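Local coordinates for protein 3-polyprenyl-4-hydroxybenzoate decarboxylase and related decarboxylases (Pelotomaculum thermopropionicum, PDB 6H6X) that catalyses the reversible, prenylated-FMN-dependent decarboxylation of 2,5-furandicarboxylic acid to 2-furoic acid, as a metal-dependent member of the UbiD family, at residues V145-I150 / P167-H172; H151-Q154 / R160-I163. The protein carries 8 engineered substitutions. All coordinates share one frame; numbering follows the deposited sequence.

Contact 1. Residues V145-I150 / P167-H172; sequences VRNVSI and PRHLWH. With MN (manganese (II) ion), chain H; K (potassium ion), chain G; 4LU (1-deoxy-5-O-phosphono-1-(3,3,4,5-tetramethyl-9,11-dioxo-2,3,8,9,10,11-hexahydro-7H-quinolino[1,8-fg]pteridin-12-ium-7-y l)-D-ribitol), chain I.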
loop_
_atom_site.group_PDB
_atom_site.type_symbol
_atom_site.label_atom_id
_atom_site.label_comp_id
_atom_site.label_asym_id
_atom_site.label_seq_id
_atom_site.Cartn_x
_atom_site.Cartn_y
_atom_site.Cartn_z
ATOM N N VAL B 145 32.722 -20.303 22.773
ATOM C CA VAL B 145 31.776 -20.352 21.660
ATOM C C VAL B 145 31.806 -19.078 20.773
ATOM O O VAL B 145 32.078 -17.965 21.253
ATOM C CB VAL B 145 30.325 -20.621 22.133
ATOM C CG1 VAL B 145 30.236 -21.980 22.834
ATOM C CG2 VAL B 145 29.785 -19.467 23.000
ATOM N N ARG B 146 31.529 -19.281 19.489
ATOM C CA ARG B 146 31.550 -18.223 18.496
ATOM C C ARG B 146 30.153 -17.632 18.264
ATOM O O ARG B 146 29.172 -18.376 18.166
ATOM C CB ARG B 146 32.079 -18.775 17.187
ATOM C CG ARG B 146 32.414 -17.697 16.175
ATOM C CD ARG B 146 33.428 -18.255 15.181
ATOM N NE ARG B 146 32.908 -19.451 14.522
ATOM C CZ ARG B 146 33.639 -20.334 13.838
ATOM N NH1 ARG B 146 34.933 -20.185 13.670
ATOM N NH2 ARG B 146 33.040 -21.353 13.269
ATOM N N ASN B 147 30.090 -16.305 18.144
ATOM C CA ASN B 147 28.878 -15.581 17.782
ATOM C C ASN B 147 29.143 -14.585 16.639
ATOM O O ASN B 147 30.214 -14.011 16.549
ATOM C CB ASN B 147 28.364 -14.823 19.007
ATOM C CG ASN B 147 26.915 -14.348 18.859
ATOM O OD1 ASN B 147 25.977 -15.137 19.041
ATOM N ND2 ASN B 147 26.726 -13.028 18.561
ATOM N N VAL B 148 28.124 -14.355 15.816
ATOM C CA VAL B 148 28.156 -13.361 14.772
ATOM C C VAL B 148 26.923 -12.441 14.944
ATOM O O VAL B 148 25.830 -12.914 15.165
ATOM C CB VAL B 148 28.100 -14.034 13.406
ATOM C CG1 VAL B 148 28.263 -13.030 12.278
ATOM C CG2 VAL B 148 29.114 -15.186 13.347
ATOM N N SER B 149 27.133 -11.141 14.825
ATOM C CA SER B 149 26.061 -10.143 14.798
ATOM C C SER B 149 26.502 -8.925 13.970
ATOM O O SER B 149 27.686 -8.781 13.633
ATOM C CB SER B 149 25.720 -9.700 16.249
ATOM O OG SER B 149 26.901 -9.525 17.029
ATOM N N ILE B 150 25.548 -8.046 13.659
ATOM C CA ILE B 150 25.861 -6.840 12.902
ATOM C C ILE B 150 25.615 -5.639 13.802
ATOM O O ILE B 150 24.522 -5.481 14.352
ATOM C CB ILE B 150 24.993 -6.731 11.627
ATOM C CG1 ILE B 150 25.358 -7.848 10.665
ATOM C CG2 ILE B 150 25.181 -5.355 10.949
ATOM C CD1 ILE B 150 24.571 -7.806 9.359
ATOM N N PRO B 167 22.020 -5.261 24.518
ATOM C CA PRO B 167 22.222 -6.354 25.489
ATOM C C PRO B 167 21.756 -7.745 24.974
ATOM O O PRO B 167 20.673 -8.235 25.322
ATOM C CB PRO B 167 21.418 -5.877 26.709
ATOM C CG PRO B 167 20.323 -5.060 26.104
ATOM C CD PRO B 167 20.984 -4.315 24.970
ATOM N N ARG B 168 22.609 -8.344 24.142
ATOM C CA ARG B 168 22.375 -9.642 23.478
ATOM C C ARG B 168 23.708 -10.441 23.638
ATOM O O ARG B 168 24.410 -10.260 24.633
ATOM C CB ARG B 168 21.964 -9.451 21.999
ATOM C CG ARG B 168 20.616 -8.777 21.697
ATOM C CD ARG B 168 19.409 -9.716 21.815
ATOM N NE ARG B 168 19.603 -11.030 21.169
ATOM C CZ ARG B 168 19.220 -12.223 21.654
ATOM N NH1 ARG B 168 18.582 -12.348 22.818
ATOM N NH2 ARG B 168 19.482 -13.329 20.952
ATOM N N HIS B 169 24.111 -11.270 22.672
ATOM C CA HIS B 169 25.265 -12.145 22.882
ATOM C C HIS B 169 26.625 -11.454 22.931
ATOM O O HIS B 169 27.433 -11.774 23.791
ATOM C CB HIS B 169 25.266 -13.302 21.882
ATOM C CG HIS B 169 24.037 -14.151 21.979
ATOM N ND1 HIS B 169 23.596 -14.949 20.953
ATOM C CD2 HIS B 169 23.134 -14.298 22.985
ATOM C CE1 HIS B 169 22.483 -15.559 21.317
ATOM N NE2 HIS B 169 22.182 -15.188 22.550
ATOM N N LEU B 170 26.913 -10.532 22.025
ATOM C CA LEU B 170 28.186 -9.859 22.055
ATOM C C LEU B 170 28.389 -9.109 23.379
ATOM O O LEU B 170 29.475 -9.084 23.929
ATOM C CB LEU B 170 28.267 -8.883 20.897
ATOM C CG LEU B 170 29.602 -8.146 20.816
ATOM C CD1 LEU B 170 30.764 -9.135 20.670
ATOM C CD2 LEU B 170 29.578 -7.148 19.673
ATOM N N TRP B 171 27.334 -8.471 23.867
ATOM C CA TRP B 171 27.359 -7.807 25.178
ATOM C C TRP B 171 27.741 -8.766 26.320
ATOM O O TRP B 171 28.569 -8.436 27.171
ATOM C CB TRP B 171 25.991 -7.192 25.450
ATOM C CG TRP B 171 25.916 -6.432 26.723
ATOM C CD1 TRP B 171 25.251 -6.801 27.860
ATOM C CD2 TRP B 171 26.526 -5.166 27.000
ATOM N NE1 TRP B 171 25.418 -5.848 28.824
ATOM C CE2 TRP B 171 26.184 -4.825 28.332
ATOM C CE3 TRP B 171 27.324 -4.279 26.251
ATOM C CZ2 TRP B 171 26.603 -3.615 28.947
ATOM C CZ3 TRP B 171 27.758 -3.071 26.869
ATOM C CH2 TRP B 171 27.387 -2.758 28.206
ATOM N N HIS B 172 27.136 -9.950 26.312
ATOM C CA HIS B 172 27.480 -10.985 27.260
ATOM C C HIS B 172 28.972 -11.297 27.185
ATOM O O HIS B 172 29.642 -11.311 28.217
ATOM C CB HIS B 172 26.646 -12.237 27.029
ATOM C CG HIS B 172 26.686 -13.197 28.178
ATOM N ND1 HIS B 172 27.309 -14.433 28.104
ATOM C CD2 HIS B 172 26.212 -13.087 29.444
ATOM C CE1 HIS B 172 27.189 -15.048 29.267
ATOM N NE2 HIS B 172 26.554 -14.244 30.104
HETATM MN MN MN H . 24.118 -15.363 18.664
HETATM K K K G . 23.052 -13.161 15.741
HETATM C C9 4LU I . 21.318 -5.530 12.256
HETATM C C8 4LU I . 21.404 -5.162 10.880
HETATM C C7 4LU I . 21.823 -3.893 10.466
HETATM C C10 4LU I . 22.134 -4.169 15.665
HETATM C C6 4LU I . 21.952 -2.813 11.526
HETATM N N3 4LU I . 23.781 -2.842 17.486
HETATM C C2 4LU I . 23.197 -4.036 17.826
HETATM C C13 4LU I . 22.343 -0.617 9.962
HETATM C C5 4LU I . 22.433 -1.354 11.283
HETATM C C1 4LU I . 22.186 -0.956 13.699
HETATM O O2 4LU I . 23.419 -4.537 18.972
HETATM N N1 4LU I . 22.401 -4.688 16.927
HETATM C C4 4LU I . 23.586 -2.248 16.271
HETATM O O4 4LU I . 24.154 -1.161 15.992
HETATM C C4A 4LU I . 22.698 -2.934 15.267
HETATM N N5 4LU I . 22.465 -2.408 13.953
HETATM C C3 4LU I . 22.590 -0.505 12.497
HETATM C C12 4LU I . 23.965 -1.613 11.192
HETATM C C5A 4LU I . 22.020 -3.273 12.917
HETATM C C7M 4LU I . 21.889 -3.542 8.980
HETATM C C8M 4LU I . 21.076 -6.262 9.907
HETATM C C9A 4LU I . 21.566 -4.634 13.317
HETATM N N10 4LU I . 21.337 -4.875 14.726
HETATM C "C1'" 4LU I . 20.723 -6.115 15.196
HETATM C "C2'" 4LU I . 21.657 -7.317 15.466
HETATM O "O2'" 4LU I . 22.643 -7.519 14.448
HETATM C "C3'" 4LU I . 20.794 -8.568 15.519
HETATM O "O3'" 4LU I . 19.688 -8.345 16.397
HETATM C "C4'" 4LU I . 21.601 -9.809 15.912
HETATM O "O4'" 4LU I . 20.967 -11.072 15.547
HETATM C "C5'" 4LU I . 21.949 -9.921 17.386
HETATM O "O5'" 4LU I . 22.680 -11.166 17.390
HETATM P P 4LU I . 22.948 -12.039 18.736
HETATM O O2P 4LU I . 23.940 -13.152 18.356
HETATM O O3P 4LU I . 23.617 -11.059 19.743
HETATM O O1P 4LU I . 21.569 -12.584 19.113
HETATM O O HOH W 1 25.263 -9.405 19.421
HETATM O O HOH W 2 21.768 -15.267 18.225
#
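Asn147 on strand 146-157 and His169 in the first turn of helix 169-179 are the closest backbone neighbours, their CA atoms 7.1 Å apart with no hydrogen bond joining the two segments. Manganese and the phosphate of prenylated FMN bridge them, forming part of the cofactor-metal site of this UbiD-family enzyme. With CG anti to the backbone N (chi1 -164°), Asn147 extends an amide whose OD1 binds manganese at 1.9 Å, while ND2 donates to phosphate O2P at 2.8 Å. ND1 of His169 takes the same ion at 2.4 Å, its ring edge turned to the Asn147 amide and one face to O1P. Phosphate O2P, a water and Glu210 are further ligands; O2P also binds potassium, with the carbonyls of Val148 and Ser200 and with Glu210. From the helix start, His169 N donates to O3P at 3.0 Å. Arg168, at the N-cap, bends at chi2 and chi3 so that NH2 meets O1P at 2.9 Å, with a weak bond from NE; together with the helix N-terminus it probably offsets the phosphate charge. Ser149 OG, hydrogen-bonded to His151, also meets at 2.9 Å a water that accepts the N-H of Leu170.

Contact 2. Residues H151-Q154 / R160-I163; sequences HRLQ and RLGI. With 4LU (1-deoxy-5-O-phosphono-1-(3,3,4,5-tetramethyl-9,11-dioxo-2,3,8,9,10,11-hexahydro-7H-quinolino[1,8-fg]pteridin-12-ium-7-y l)-D-ribitol), chain I.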
loop_
_atom_site.group_PDB
_atom_site.type_symbol
_atom_site.label_atom_id
_atom_site.label_comp_id
_atom_site.label_asym_id
_atom_site.label_seq_id
_atom_site.Cartn_x
_atom_site.Cartn_y
_atom_site.Cartn_z
ATOM N N HIS B 151 26.618 -4.781 13.896
ATOM C CA HIS B 151 26.594 -3.547 14.729
ATOM C C HIS B 151 27.019 -2.379 13.868
ATOM O O HIS B 151 27.920 -2.509 13.011
ATOM C CB HIS B 151 27.541 -3.690 15.941
ATOM C CG HIS B 151 27.221 -4.887 16.769
ATOM N ND1 HIS B 151 26.397 -4.831 17.868
ATOM C CD2 HIS B 151 27.498 -6.198 16.576
ATOM C CE1 HIS B 151 26.212 -6.054 18.343
ATOM N NE2 HIS B 151 26.860 -6.903 17.567
ATOM N N ARG B 152 26.344 -1.241 14.039
ATOM C CA ARG B 152 26.834 -0.015 13.442
ATOM C C ARG B 152 28.166 0.367 14.099
ATOM O O ARG B 152 28.349 0.192 15.299
ATOM C CB ARG B 152 25.808 1.095 13.541
ATOM C CG ARG B 152 25.658 1.709 14.913
ATOM C CD ARG B 152 24.491 2.678 14.939
ATOM N NE ARG B 152 24.509 3.472 16.165
ATOM C CZ ARG B 152 23.450 3.898 16.857
ATOM N NH1 ARG B 152 22.187 3.614 16.500
ATOM N NH2 ARG B 152 23.665 4.611 17.953
ATOM N N LEU B 153 29.102 0.819 13.278
ATOM C CA LEU B 153 30.409 1.210 13.735
ATOM C C LEU B 153 30.680 2.638 13.236
ATOM O O LEU B 153 30.689 2.906 12.036
ATOM C CB LEU B 153 31.443 0.245 13.180
ATOM C CG LEU B 153 31.196 -1.183 13.621
ATOM C CD1 LEU B 153 31.680 -2.161 12.602
ATOM C CD2 LEU B 153 31.875 -1.414 14.941
ATOM N N GLN B 154 30.822 3.574 14.163
ATOM C CA GLN B 154 31.140 4.952 13.814
ATOM C C GLN B 154 32.643 5.060 13.603
ATOM O O GLN B 154 33.425 4.644 14.451
ATOM C CB GLN B 154 30.699 5.926 14.926
ATOM C CG GLN B 154 30.750 7.404 14.486
ATOM C CD GLN B 154 30.435 8.382 15.591
ATOM O OE1 GLN B 154 29.738 8.059 16.563
ATOM N NE2 GLN B 154 30.938 9.607 15.431
ATOM N N ARG B 160 40.137 3.719 14.917
ATOM C CA ARG B 160 39.219 3.662 16.041
ATOM C C ARG B 160 37.762 3.645 15.546
ATOM O O ARG B 160 37.423 4.371 14.614
ATOM C CB ARG B 160 39.479 4.875 16.909
ATOM C CG ARG B 160 39.197 4.658 18.371
ATOM C CD ARG B 160 39.735 5.855 19.152
ATOM N NE ARG B 160 39.489 5.750 20.580
ATOM C CZ ARG B 160 40.242 5.062 21.444
ATOM N NH1 ARG B 160 41.318 4.372 21.043
ATOM N NH2 ARG B 160 39.915 5.059 22.735
ATOM N N LEU B 161 36.910 2.853 16.202
ATOM C CA LEU B 161 35.492 2.803 15.881
ATOM C C LEU B 161 34.668 2.819 17.134
ATOM O O LEU B 161 35.020 2.141 18.086
ATOM C CB LEU B 161 35.160 1.489 15.160
ATOM C CG LEU B 161 35.891 1.220 13.866
ATOM C CD1 LEU B 161 35.586 -0.219 13.481
ATOM C CD2 LEU B 161 35.454 2.166 12.793
ATOM N N GLY B 162 33.551 3.533 17.119
ATOM C CA GLY B 162 32.537 3.449 18.192
ATOM C C GLY B 162 31.486 2.428 17.800
ATOM O O GLY B 162 31.104 2.307 16.647
ATOM N N ILE B 163 30.980 1.701 18.762
ATOM C CA ILE B 163 30.114 0.582 18.473
ATOM C C ILE B 163 28.916 0.624 19.415
ATOM O O ILE B 163 29.059 0.779 20.597
ATOM C CB ILE B 163 30.892 -0.757 18.556
ATOM C CG1 ILE B 163 29.978 -1.918 18.160
ATOM C CG2 ILE B 163 31.457 -0.984 19.946
ATOM C CD1 ILE B 163 30.638 -3.279 18.245
HETATM C C9 4LU I . 21.318 -5.530 12.256
HETATM C C8 4LU I . 21.404 -5.162 10.880
HETATM C C7 4LU I . 21.823 -3.893 10.466
HETATM C C10 4LU I . 22.134 -4.169 15.665
HETATM C C6 4LU I . 21.952 -2.813 11.526
HETATM N N3 4LU I . 23.781 -2.842 17.486
HETATM C C2 4LU I . 23.197 -4.036 17.826
HETATM C C13 4LU I . 22.343 -0.617 9.962
HETATM C C5 4LU I . 22.433 -1.354 11.283
HETATM C C1 4LU I . 22.186 -0.956 13.699
HETATM O O2 4LU I . 23.419 -4.537 18.972
HETATM N N1 4LU I . 22.401 -4.688 16.927
HETATM C C4 4LU I . 23.586 -2.248 16.271
HETATM O O4 4LU I . 24.154 -1.161 15.992
HETATM C C4A 4LU I . 22.698 -2.934 15.267
HETATM N N5 4LU I . 22.465 -2.408 13.953
HETATM C C3 4LU I . 22.590 -0.505 12.497
HETATM C C12 4LU I . 23.965 -1.613 11.192
HETATM C C5A 4LU I . 22.020 -3.273 12.917
HETATM C C7M 4LU I . 21.889 -3.542 8.980
HETATM C C8M 4LU I . 21.076 -6.262 9.907
HETATM C C9A 4LU I . 21.566 -4.634 13.317
HETATM N N10 4LU I . 21.337 -4.875 14.726
HETATM C "C1'" 4LU I . 20.723 -6.115 15.196
HETATM C "C2'" 4LU I . 21.657 -7.317 15.466
HETATM O "O2'" 4LU I . 22.643 -7.519 14.448
HETATM C "C3'" 4LU I . 20.794 -8.568 15.519
HETATM O "O3'" 4LU I . 19.688 -8.345 16.397
HETATM C "C4'" 4LU I . 21.601 -9.809 15.912
HETATM O "O4'" 4LU I . 20.967 -11.072 15.547
HETATM C "C5'" 4LU I . 21.949 -9.921 17.386
HETATM O "O5'" 4LU I . 22.680 -11.166 17.390
HETATM P P 4LU I . 22.948 -12.039 18.736
HETATM O O2P 4LU I . 23.940 -13.152 18.356
HETATM O O3P 4LU I . 23.617 -11.059 19.743
HETATM O O1P 4LU I . 21.569 -12.584 19.113
#
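Ile163 packs against His151 and Leu153 at once. Its CG1, anti to the backbone N (chi1 -176°), touches both, meeting His151 CB at 3.7 Å and Leu153 CD2 at 3.8 Å. Leu153 and Ile163 lie side by side and point the same way, as directly paired residues of neighbouring strands do; theirs is a non-hydrogen-bonded antiparallel pair. The imidazole of His151 is approached obliquely by Ile163 CD1. Leu153 CD2 also touches CD1 of Leu161. The next pair, Gln154 with Gly162, is hydrogen-bonded in both directions: Gln154 N donates to Gly162 O at 2.8 Å and Gly162 N to Gln154 O at 2.9 Å. This is the beta hairpin of strands 146-157 and 160-163, part of the antiparallel sheet of the Rift-related, FMN-binding domain. The extended side chain of Gln154 carries OE1 to the backbone N of Gly255. Nearer the cofactor, Arg152 N gives O4 of prenylated FMN a nearly straight bond (2.9 Å, 166°), and its guanidinium forms salt bridges with Glu254 and Glu259. With CG anti to the carbonyl carbon (chi1 -56°), His151 sets its ring beside the pyrimidine end of the flavin, with ND1 bonded to Leu164 O. Were His151 replaced by an alanine, Leu164 O and Ser149 OG would probably be left without their imidazole partner, and a gap would open beside the flavin. The ring's ND1 lies 3.2 Å from cofactor O2.

Read from the N terminus, strand 146-157 first supplies Asn147 and Val148, its metal ligands in contact 1, and then, further along this interrupted strand, the hairpin residues of contact 2. A short turn reverses the chain into strand 160-163, and contact 2 closes this small loop, with five residues between its segments. The chain then runs past Leu164 and Leu166, both hydrogen-bonded to the cofactor, to helix 169-179, where contact 1 closes a larger loop that holds all of contact 2. Sheet, helix start and prenylated FMN are thereby tied together, contact 1 mainly at the phosphate and ribityl chain, contact 2 at the flavin's pyrimidine end. The contacts also touch: Leu170 CD2 packs 3.4 Å from His151 NE2.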